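Local coordinates for succinoglycan biosynthesis protein (Bacillus cereus ATCC 14579, PDB 2QGM) that is of unknown function but resembles erythromycin esterases and may act as a hydrolase, at residues Ser86-Thr91 against Arg437-Ser442; Lys137-Thr142 against Asn347-Ser352; His306-Ala311 against Leu407-Gly412. All coordinates share one frame; numbering follows the deposited sequence.

Contact 1 (Ser86-Thr91 against Arg437-Ser442); sequences SSEIFT and RKTSPS
Ser87 and Glu88, in the first turn of helix 87-104, share three hydrogen bonds with Ser440. The backbone bond runs from Ser87 N to Ser440 O at 2.7 Å. The same carbonyl lies 3.4 Å from Ser86 CA, a CA-H...O contact beside a single beta bridge between Ser86 and Pro441. Ser86 holds the N-cap position without a side-chain cap, and Ser440 O serves an amide at the start of the helix instead.

The carboxylate of Glu88 forms a fork on one residue. OE1 accepts from Ser440 N and OE2 from Ser440 OG, both at 2.8 Å and both on the syn side, the amide 18° and the hydroxyl 28° out of the carboxylate plane. A bend at chi2 (84°) brings the carboxylate alongside the Thr439-Ser440 backbone.

A water links Ser86 OG and Thr439 OG1, hydroxyls that also bond to Thr83 and Thr343, respectively.

Apolar touches flank these bonds: Ile89 CG1 lies 4.1 Å from Thr439 CG2, and Ser442 CB meets the edge of the Phe90 ring, 3.8 Å from CE2.

Helix 87-104 is the crossover helix of a beta-alpha-beta unit between parallel strands 76-79 and 108-111. Its N-terminus is joined here to the chain leaving strand 432-439, at the C-terminal ends of the parallel strands, as in alpha/beta folds.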
loop_
_atom_site.group_PDB
_atom_site.type_symbol
_atom_site.label_atom_id
_atom_site.label_comp_id
_atom_site.label_asym_id
_atom_site.label_seq_id
_atom_site.Cartn_x
_atom_site.Cartn_y
_atom_site.Cartn_z
ATOM N N SER A 86 -4.044 0.833 13.581
ATOM C CA SER A 86 -3.450 1.754 14.549
ATOM C C SER A 86 -3.783 3.192 14.159
ATOM O O SER A 86 -3.344 3.675 13.121
ATOM C CB SER A 86 -1.931 1.566 14.592
ATOM O OG SER A 86 -1.602 0.262 15.048
ATOM N N SER A 87 -4.552 3.880 14.996
ATOM C CA SER A 87 -4.951 5.256 14.696
ATOM C C SER A 87 -3.802 6.187 14.331
ATOM O O SER A 87 -3.802 6.791 13.254
ATOM C CB SER A 87 -5.730 5.868 15.866
ATOM O OG SER A 87 -6.101 7.205 15.580
ATOM N N GLU A 88 -2.828 6.314 15.227
ATOM C CA GLU A 88 -1.689 7.200 15.000
ATOM C C GLU A 88 -0.857 6.848 13.783
ATOM O O GLU A 88 -0.228 7.726 13.196
ATOM C CB GLU A 88 -0.790 7.236 16.237
ATOM C CG GLU A 88 -1.498 7.676 17.507
ATOM C CD GLU A 88 -2.231 6.542 18.200
ATOM O OE1 GLU A 88 -2.313 5.434 17.623
ATOM O OE2 GLU A 88 -2.725 6.758 19.330
ATOM N N ILE A 89 -0.827 5.570 13.410
ATOM C CA ILE A 89 -0.069 5.198 12.222
ATOM C C ILE A 89 -0.790 5.733 10.975
ATOM O O ILE A 89 -0.161 6.343 10.117
ATOM C CB ILE A 89 0.135 3.676 12.135
ATOM C CG1 ILE A 89 1.030 3.231 13.294
ATOM C CG2 ILE A 89 0.775 3.300 10.798
ATOM C CD1 ILE A 89 1.422 1.766 13.278
ATOM N N PHE A 90 -2.104 5.527 10.883
ATOM C CA PHE A 90 -2.850 6.039 9.737
ATOM C C PHE A 90 -2.736 7.568 9.650
ATOM O O PHE A 90 -2.506 8.123 8.572
ATOM C CB PHE A 90 -4.342 5.674 9.811
ATOM C CG PHE A 90 -4.636 4.213 9.577
ATOM C CD1 PHE A 90 -3.868 3.464 8.692
ATOM C CD2 PHE A 90 -5.715 3.600 10.209
ATOM C CE1 PHE A 90 -4.169 2.127 8.440
ATOM C CE2 PHE A 90 -6.026 2.264 9.964
ATOM C CZ PHE A 90 -5.250 1.526 9.075
ATOM N N THR A 91 -2.903 8.252 10.779
ATOM C CA THR A 91 -2.831 9.707 10.789
ATOM C C THR A 91 -1.425 10.210 10.465
ATOM O O THR A 91 -1.274 11.191 9.740
ATOM C CB THR A 91 -3.292 10.273 12.146
ATOM O OG1 THR A 91 -4.670 9.937 12.347
ATOM C CG2 THR A 91 -3.144 11.790 12.173
ATOM N N ARG A 437 6.041 4.942 19.364
ATOM C CA ARG A 437 6.060 4.058 20.526
ATOM C C ARG A 437 4.689 3.522 20.934
ATOM O O ARG A 437 4.454 2.315 20.904
ATOM C CB ARG A 437 6.697 4.771 21.718
ATOM C CG ARG A 437 6.905 3.880 22.925
ATOM C CD ARG A 437 7.332 4.707 24.122
ATOM N NE ARG A 437 8.614 5.371 23.903
ATOM C CZ ARG A 437 9.061 6.380 24.642
ATOM N NH1 ARG A 437 8.324 6.844 25.641
ATOM N NH2 ARG A 437 10.249 6.915 24.390
ATOM N N LYS A 438 3.790 4.412 21.330
ATOM C CA LYS A 438 2.462 3.982 21.747
ATOM C C LYS A 438 1.391 4.281 20.713
ATOM O O LYS A 438 1.297 5.394 20.187
ATOM C CB LYS A 438 2.076 4.631 23.086
ATOM C CG LYS A 438 2.915 4.178 24.274
ATOM C CD LYS A 438 2.381 4.729 25.596
ATOM C CE LYS A 438 3.209 4.238 26.781
ATOM N NZ LYS A 438 2.630 4.665 28.096
ATOM N N THR A 439 0.587 3.269 20.410
ATOM C CA THR A 439 -0.494 3.427 19.451
ATOM C C THR A 439 -1.819 2.927 20.023
ATOM O O THR A 439 -1.847 2.217 21.031
ATOM C CB THR A 439 -0.165 2.701 18.128
ATOM O OG1 THR A 439 0.345 1.393 18.405
ATOM C CG2 THR A 439 0.883 3.490 17.351
ATOM N N SER A 440 -2.914 3.322 19.388
ATOM C CA SER A 440 -4.245 2.935 19.837
ATOM C C SER A 440 -5.110 2.558 18.639
ATOM O O SER A 440 -4.723 2.779 17.496
ATOM C CB SER A 440 -4.890 4.087 20.629
ATOM O OG SER A 440 -5.028 5.258 19.837
ATOM N N PRO A 441 -6.298 1.980 18.888
ATOM C CA PRO A 441 -7.200 1.573 17.805
ATOM C C PRO A 441 -7.727 2.665 16.877
ATOM O O PRO A 441 -8.081 3.768 17.303
ATOM C CB PRO A 441 -8.343 0.878 18.545
ATOM C CG PRO A 441 -7.672 0.321 19.766
ATOM C CD PRO A 441 -6.790 1.483 20.184
ATOM N N SER A 442 -7.778 2.330 15.594
ATOM C CA SER A 442 -8.309 3.227 14.579
ATOM C C SER A 442 -9.809 3.350 14.845
ATOM O O SER A 442 -10.399 2.494 15.508
ATOM C CB SER A 442 -8.078 2.628 13.194
ATOM O OG SER A 442 -8.538 1.292 13.157
HETATM O O HOH W 1 -1.970 -0.268 17.584
#

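Contact 2 (Lys137-Thr142 against Asn347-Ser352); sequences KLLYPT and NFTLYS
Leu139 reaches Tyr351 from a backbone with positive phi (91°), uncommon outside glycine, and no hydrogen bond crosses between the two segments. Leu139 CG comes 3.8 Å from CE2 of Tyr351, while its CD2 methyl stands 4.2 Å above one face of the ring, offset toward the rim. The two side chains cross at a slant. Leu139 CG lies beside its own backbone N, chi1 -70°, which directs the branch out of the loop and across to the other segment.

The positive phi is explained by the turn: residues Lys137 to Tyr140 form a type II beta turn, closed by Tyr140 N to Lys137 O at 3.0 Å, with Leu139 in the third position, where glycine is most often found. This turn belongs to the loop between helices 115-127 and 143-157, and it faces the end of strand 346-350, which pairs with strand 363-366 in a two-stranded antiparallel sheet.

Within the strand, before Tyr351, the contact is also apolar. Thr349 CG2 is 4.2 Å from Leu139 CD2, the two side chains sliding past one another in opposite directions, and the hydroxyl of Thr349 is turned to Ser442. Leu139 CD1 lies 4.4 Å from Leu350 CA, against the backbone.

Leu138 crosses the phenol end of Tyr351 at about a right angle, its CD1 being 4.1 Å from CE1; the modelled approach of Leu138 CB to the hydroxyl is too short, and its detail is doubtful.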
loop_
_atom_site.group_PDB
_atom_site.type_symbol
_atom_site.label_atom_id
_atom_site.label_comp_id
_atom_site.label_asym_id
_atom_site.label_seq_id
_atom_site.Cartn_x
_atom_site.Cartn_y
_atom_site.Cartn_z
ATOM N N LYS A 137 -12.689 -0.865 1.678
ATOM C CA LYS A 137 -13.071 -2.134 2.276
ATOM C C LYS A 137 -12.723 -2.172 3.761
ATOM O O LYS A 137 -11.731 -1.586 4.188
ATOM C CB LYS A 137 -12.416 -3.279 1.518
ATOM C CG LYS A 137 -12.762 -3.295 0.026
ATOM C CD LYS A 137 -14.277 -3.298 -0.249
ATOM C CE LYS A 137 -14.852 -1.896 -0.403
ATOM N NZ LYS A 137 -16.277 -1.916 -0.847
ATOM N N LEU A 138 -13.545 -2.874 4.538
ATOM C CA LEU A 138 -13.389 -2.945 5.991
ATOM C C LEU A 138 -12.002 -2.825 6.602
ATOM O O LEU A 138 -11.018 -3.372 6.112
ATOM C CB LEU A 138 -14.097 -4.181 6.542
ATOM C CG LEU A 138 -15.592 -3.953 6.809
ATOM C CD1 LEU A 138 -16.203 -5.199 7.427
ATOM C CD2 LEU A 138 -15.766 -2.757 7.739
ATOM N N LEU A 139 -11.973 -2.102 7.711
ATOM C CA LEU A 139 -10.779 -1.785 8.473
ATOM C C LEU A 139 -10.262 -0.475 7.911
ATOM O O LEU A 139 -9.710 0.330 8.642
ATOM C CB LEU A 139 -9.691 -2.877 8.406
ATOM C CG LEU A 139 -9.913 -4.232 9.106
ATOM C CD1 LEU A 139 -8.563 -4.773 9.560
ATOM C CD2 LEU A 139 -10.822 -4.091 10.323
ATOM N N TYR A 140 -10.468 -0.240 6.614
ATOM C CA TYR A 140 -10.010 1.015 6.025
ATOM C C TYR A 140 -10.976 2.205 6.071
ATOM O O TYR A 140 -10.532 3.350 5.980
ATOM C CB TYR A 140 -9.525 0.792 4.591
ATOM C CG TYR A 140 -8.022 0.608 4.500
ATOM C CD1 TYR A 140 -7.290 0.107 5.579
ATOM C CD2 TYR A 140 -7.332 0.938 3.340
ATOM C CE1 TYR A 140 -5.910 -0.059 5.501
ATOM C CE2 TYR A 140 -5.948 0.772 3.248
ATOM C CZ TYR A 140 -5.245 0.275 4.337
ATOM O OH TYR A 140 -3.883 0.104 4.261
ATOM N N PRO A 141 -12.298 1.970 6.212
ATOM C CA PRO A 141 -13.211 3.123 6.260
ATOM C C PRO A 141 -13.162 3.765 7.652
ATOM O O PRO A 141 -14.166 3.791 8.367
ATOM C CB PRO A 141 -14.586 2.506 5.974
ATOM C CG PRO A 141 -14.307 1.130 5.488
ATOM C CD PRO A 141 -13.067 0.715 6.223
ATOM N N THR A 142 -11.991 4.267 8.031
ATOM C CA THR A 142 -11.797 4.884 9.340
ATOM C C THR A 142 -11.817 6.398 9.244
ATOM O O THR A 142 -11.652 6.959 8.165
ATOM C CB THR A 142 -10.448 4.469 9.955
ATOM O OG1 THR A 142 -9.381 5.023 9.173
ATOM C CG2 THR A 142 -10.317 2.952 9.980
ATOM N N ASN A 347 -3.137 -0.968 21.729
ATOM C CA ASN A 347 -4.242 -1.775 21.214
ATOM C C ASN A 347 -4.476 -1.392 19.756
ATOM O O ASN A 347 -4.146 -0.284 19.335
ATOM C CB ASN A 347 -5.520 -1.498 22.009
ATOM C CG ASN A 347 -5.475 -2.082 23.411
ATOM O OD1 ASN A 347 -6.259 -1.701 24.282
ATOM N ND2 ASN A 347 -4.568 -3.020 23.627
ATOM N N PHE A 348 -5.056 -2.302 18.988
ATOM C CA PHE A 348 -5.310 -2.019 17.588
ATOM C C PHE A 348 -6.616 -2.651 17.145
ATOM O O PHE A 348 -7.143 -3.553 17.802
ATOM C CB PHE A 348 -4.166 -2.557 16.732
ATOM C CG PHE A 348 -3.931 -4.025 16.905
ATOM C CD1 PHE A 348 -4.681 -4.956 16.191
ATOM C CD2 PHE A 348 -2.988 -4.481 17.816
ATOM C CE1 PHE A 348 -4.491 -6.325 16.387
ATOM C CE2 PHE A 348 -2.794 -5.839 18.018
ATOM C CZ PHE A 348 -3.546 -6.763 17.304
ATOM N N THR A 349 -7.125 -2.165 16.018
ATOM C CA THR A 349 -8.368 -2.653 15.436
ATOM C C THR A 349 -8.034 -3.827 14.531
ATOM O O THR A 349 -7.044 -3.785 13.800
ATOM C CB THR A 349 -9.031 -1.573 14.570
ATOM O OG1 THR A 349 -9.317 -0.416 15.368
ATOM C CG2 THR A 349 -10.319 -2.106 13.953
ATOM N N LEU A 350 -8.854 -4.870 14.581
ATOM C CA LEU A 350 -8.640 -6.043 13.733
ATOM C C LEU A 350 -9.945 -6.826 13.611
ATOM O O LEU A 350 -10.969 -6.424 14.161
ATOM C CB LEU A 350 -7.523 -6.937 14.305
ATOM C CG LEU A 350 -7.684 -7.785 15.579
ATOM C CD1 LEU A 350 -8.549 -7.057 16.594
ATOM C CD2 LEU A 350 -8.296 -9.126 15.242
ATOM N N TYR A 351 -9.907 -7.937 12.885
ATOM C CA TYR A 351 -11.088 -8.773 12.698
ATOM C C TYR A 351 -11.340 -9.790 13.806
ATOM O O TYR A 351 -12.098 -9.531 14.740
ATOM C CB TYR A 351 -10.999 -9.508 11.370
ATOM C CG TYR A 351 -11.564 -8.729 10.217
ATOM C CD1 TYR A 351 -12.921 -8.432 10.157
ATOM C CD2 TYR A 351 -10.748 -8.304 9.176
ATOM C CE1 TYR A 351 -13.458 -7.735 9.084
ATOM C CE2 TYR A 351 -11.270 -7.603 8.096
ATOM C CZ TYR A 351 -12.630 -7.324 8.057
ATOM O OH TYR A 351 -13.163 -6.649 6.986
ATOM N N SER A 352 -10.716 -10.956 13.688
ATOM C CA SER A 352 -10.893 -12.015 14.681
ATOM C C SER A 352 -9.561 -12.510 15.247
ATOM O O SER A 352 -8.495 -12.226 14.695
ATOM C CB SER A 352 -11.663 -13.184 14.066
ATOM O OG SER A 352 -12.957 -12.770 13.652
#

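Contact 3 (His306-Ala311 against Leu407-Gly412); sequences HNIHIA and LLSIGG
The imidazole of His306 meets segment 407-412 with its edge, where Ile410 O and Ser409 OG lie near the ring plane; the ring of His84 packs with it edge-to-face. NE2 donates to Ile410 O at 2.8 Å, with an angle at hydrogen of 156°. The carbonyl oxygen lies close to the ring plane, yet the donor stands 56° out of the carbonyl plane, away from a lone-pair direction. CE1 of His306 is 3.5 Å from Ser409 OG, on the same rim.

The other ring nitrogen, ND1, faces its own helix. Ile308 N donates to His306 ND1 at 3.0 Å, almost straight (173°), so His306 is the side-chain N-cap of the short helix 307-310. The first torsion of His306 turns the ring away from its own amide, letting one nitrogen meet Ile308 N and the other Ile410 O.

Next to this, Ile308 CD1 rests 3.3 Å from Ser409 OG, an apolar methyl against a hydroxyl. That oxygen is also held by a water, 3.0 Å away, which donates to Leu408 O and accepts from Asn307 ND2, itself bonded to Ser341 O as well. The helix and the chain leaving strand 404-408 are thus joined by a direct bond and a water bridge.

The chemistry implies a His306 ring whose rotation is fixed from two sides: with ND1 taken by the helix cap and NE2 by a backbone carbonyl, both nitrogens are engaged in this structure.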
loop_
_atom_site.group_PDB
_atom_site.type_symbol
_atom_site.label_atom_id
_atom_site.label_comp_id
_atom_site.label_asym_id
_atom_site.label_seq_id
_atom_site.Cartn_x
_atom_site.Cartn_y
_atom_site.Cartn_z
ATOM N N HIS A 306 0.536 -2.294 3.542
ATOM C CA HIS A 306 1.058 -2.850 4.775
ATOM C C HIS A 306 2.576 -2.977 4.646
ATOM O O HIS A 306 3.100 -3.045 3.536
ATOM C CB HIS A 306 0.465 -4.236 5.022
ATOM C CG HIS A 306 0.710 -4.756 6.403
ATOM N ND1 HIS A 306 1.943 -5.208 6.826
ATOM C CD2 HIS A 306 -0.115 -4.862 7.472
ATOM C CE1 HIS A 306 1.866 -5.567 8.095
ATOM N NE2 HIS A 306 0.627 -5.367 8.510
ATOM N N ASN A 307 3.279 -3.003 5.774
ATOM C CA ASN A 307 4.734 -3.177 5.772
ATOM C C ASN A 307 5.100 -4.361 4.887
ATOM O O ASN A 307 6.055 -4.314 4.119
ATOM C CB ASN A 307 5.257 -3.497 7.175
ATOM C CG ASN A 307 5.482 -2.264 8.027
ATOM O OD1 ASN A 307 5.469 -1.132 7.539
ATOM N ND2 ASN A 307 5.723 -2.485 9.317
ATOM N N ILE A 308 4.343 -5.441 5.024
ATOM C CA ILE A 308 4.596 -6.656 4.259
ATOM C C ILE A 308 4.746 -6.439 2.752
ATOM O O ILE A 308 5.655 -6.992 2.129
ATOM C CB ILE A 308 3.468 -7.677 4.496
ATOM C CG1 ILE A 308 3.495 -8.152 5.949
ATOM C CG2 ILE A 308 3.590 -8.833 3.502
ATOM C CD1 ILE A 308 4.742 -8.921 6.335
ATOM N N HIS A 309 3.860 -5.637 2.171
ATOM C CA HIS A 309 3.882 -5.397 0.734
ATOM C C HIS A 309 4.902 -4.386 0.223
ATOM O O HIS A 309 5.357 -4.497 -0.912
ATOM C CB HIS A 309 2.478 -5.001 0.258
ATOM C CG HIS A 309 1.449 -6.061 0.490
ATOM N ND1 HIS A 309 1.403 -7.226 -0.241
ATOM C CD2 HIS A 309 0.452 -6.148 1.405
ATOM C CE1 HIS A 309 0.421 -7.988 0.211
ATOM N NE2 HIS A 309 -0.169 -7.355 1.210
ATOM N N ILE A 310 5.268 -3.402 1.042
ATOM C CA ILE A 310 6.237 -2.410 0.591
ATOM C C ILE A 310 7.693 -2.790 0.868
ATOM O O ILE A 310 8.611 -2.224 0.269
ATOM C CB ILE A 310 5.943 -1.004 1.202
ATOM C CG1 ILE A 310 6.091 -1.025 2.719
ATOM C CG2 ILE A 310 4.544 -0.553 0.802
ATOM C CD1 ILE A 310 7.470 -0.613 3.209
ATOM N N ALA A 311 7.902 -3.764 1.754
ATOM C CA ALA A 311 9.246 -4.215 2.134
ATOM C C ALA A 311 10.124 -4.706 0.988
ATOM O O ALA A 311 9.641 -5.261 0.004
ATOM C CB ALA A 311 9.138 -5.316 3.191
ATOM N N LEU A 407 10.651 -9.120 14.400
ATOM C CA LEU A 407 10.037 -7.903 13.881
ATOM C C LEU A 407 8.534 -8.107 13.938
ATOM O O LEU A 407 8.013 -9.105 13.445
ATOM C CB LEU A 407 10.463 -7.636 12.435
ATOM C CG LEU A 407 9.805 -6.421 11.761
ATOM C CD1 LEU A 407 10.312 -5.137 12.402
ATOM C CD2 LEU A 407 10.121 -6.419 10.280
ATOM N N LEU A 408 7.842 -7.155 14.547
ATOM C CA LEU A 408 6.399 -7.229 14.682
ATOM C C LEU A 408 5.718 -7.016 13.340
ATOM O O LEU A 408 6.156 -6.188 12.550
ATOM C CB LEU A 408 5.909 -6.155 15.644
ATOM C CG LEU A 408 4.387 -6.029 15.729
ATOM C CD1 LEU A 408 3.831 -7.257 16.441
ATOM C CD2 LEU A 408 4.010 -4.738 16.459
ATOM N N SER A 409 4.646 -7.760 13.095
ATOM C CA SER A 409 3.884 -7.633 11.859
ATOM C C SER A 409 2.501 -8.222 12.102
ATOM O O SER A 409 2.350 -9.424 12.310
ATOM C CB SER A 409 4.588 -8.359 10.717
ATOM O OG SER A 409 4.075 -7.936 9.463
ATOM N N ILE A 410 1.491 -7.356 12.086
ATOM C CA ILE A 410 0.113 -7.773 12.340
ATOM C C ILE A 410 -0.794 -7.432 11.166
ATOM O O ILE A 410 -0.858 -6.282 10.729
ATOM C CB ILE A 410 -0.460 -7.083 13.598
ATOM C CG1 ILE A 410 0.450 -7.366 14.807
ATOM C CG2 ILE A 410 -1.874 -7.587 13.864
ATOM C CD1 ILE A 410 0.041 -6.620 16.064
ATOM N N GLY A 411 -1.497 -8.440 10.663
ATOM C CA GLY A 411 -2.401 -8.228 9.546
ATOM C C GLY A 411 -3.799 -7.844 9.994
ATOM O O GLY A 411 -3.996 -7.350 11.108
ATOM N N GLY A 412 -4.773 -8.067 9.120
ATOM C CA GLY A 412 -6.146 -7.740 9.444
ATOM C C GLY A 412 -6.781 -8.799 10.318
ATOM O O GLY A 412 -7.876 -8.602 10.849
HETATM O O HOH W 2 5.786 -5.510 9.932
#

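In the fold
Contacts 1 and 2 lie 12 Å apart by their centres and meet directly: Ser442 OG is 2.9 Å from Thr349 OG1, a probable hydrogen bond. Contact 3, about 14 Å by centres from contact 2, joins it through a probable hydrogen bond from Tyr351 N to Gly412 O, 3.0 Å, and through Phe348 CE2 packed 3.5 Å from Ile410 CD1. Contacts 1 and 3 do not touch, with nearest atoms about 7 Å apart. Glu81 is common to all three: it packs against Ile89 and Phe90, bonds to the Tyr140 hydroxyl, and shares a backbone bond with Asn307. No ligand marks an active site, so a catalytic role for this histidine- and glutamate-rich region remains unestablished.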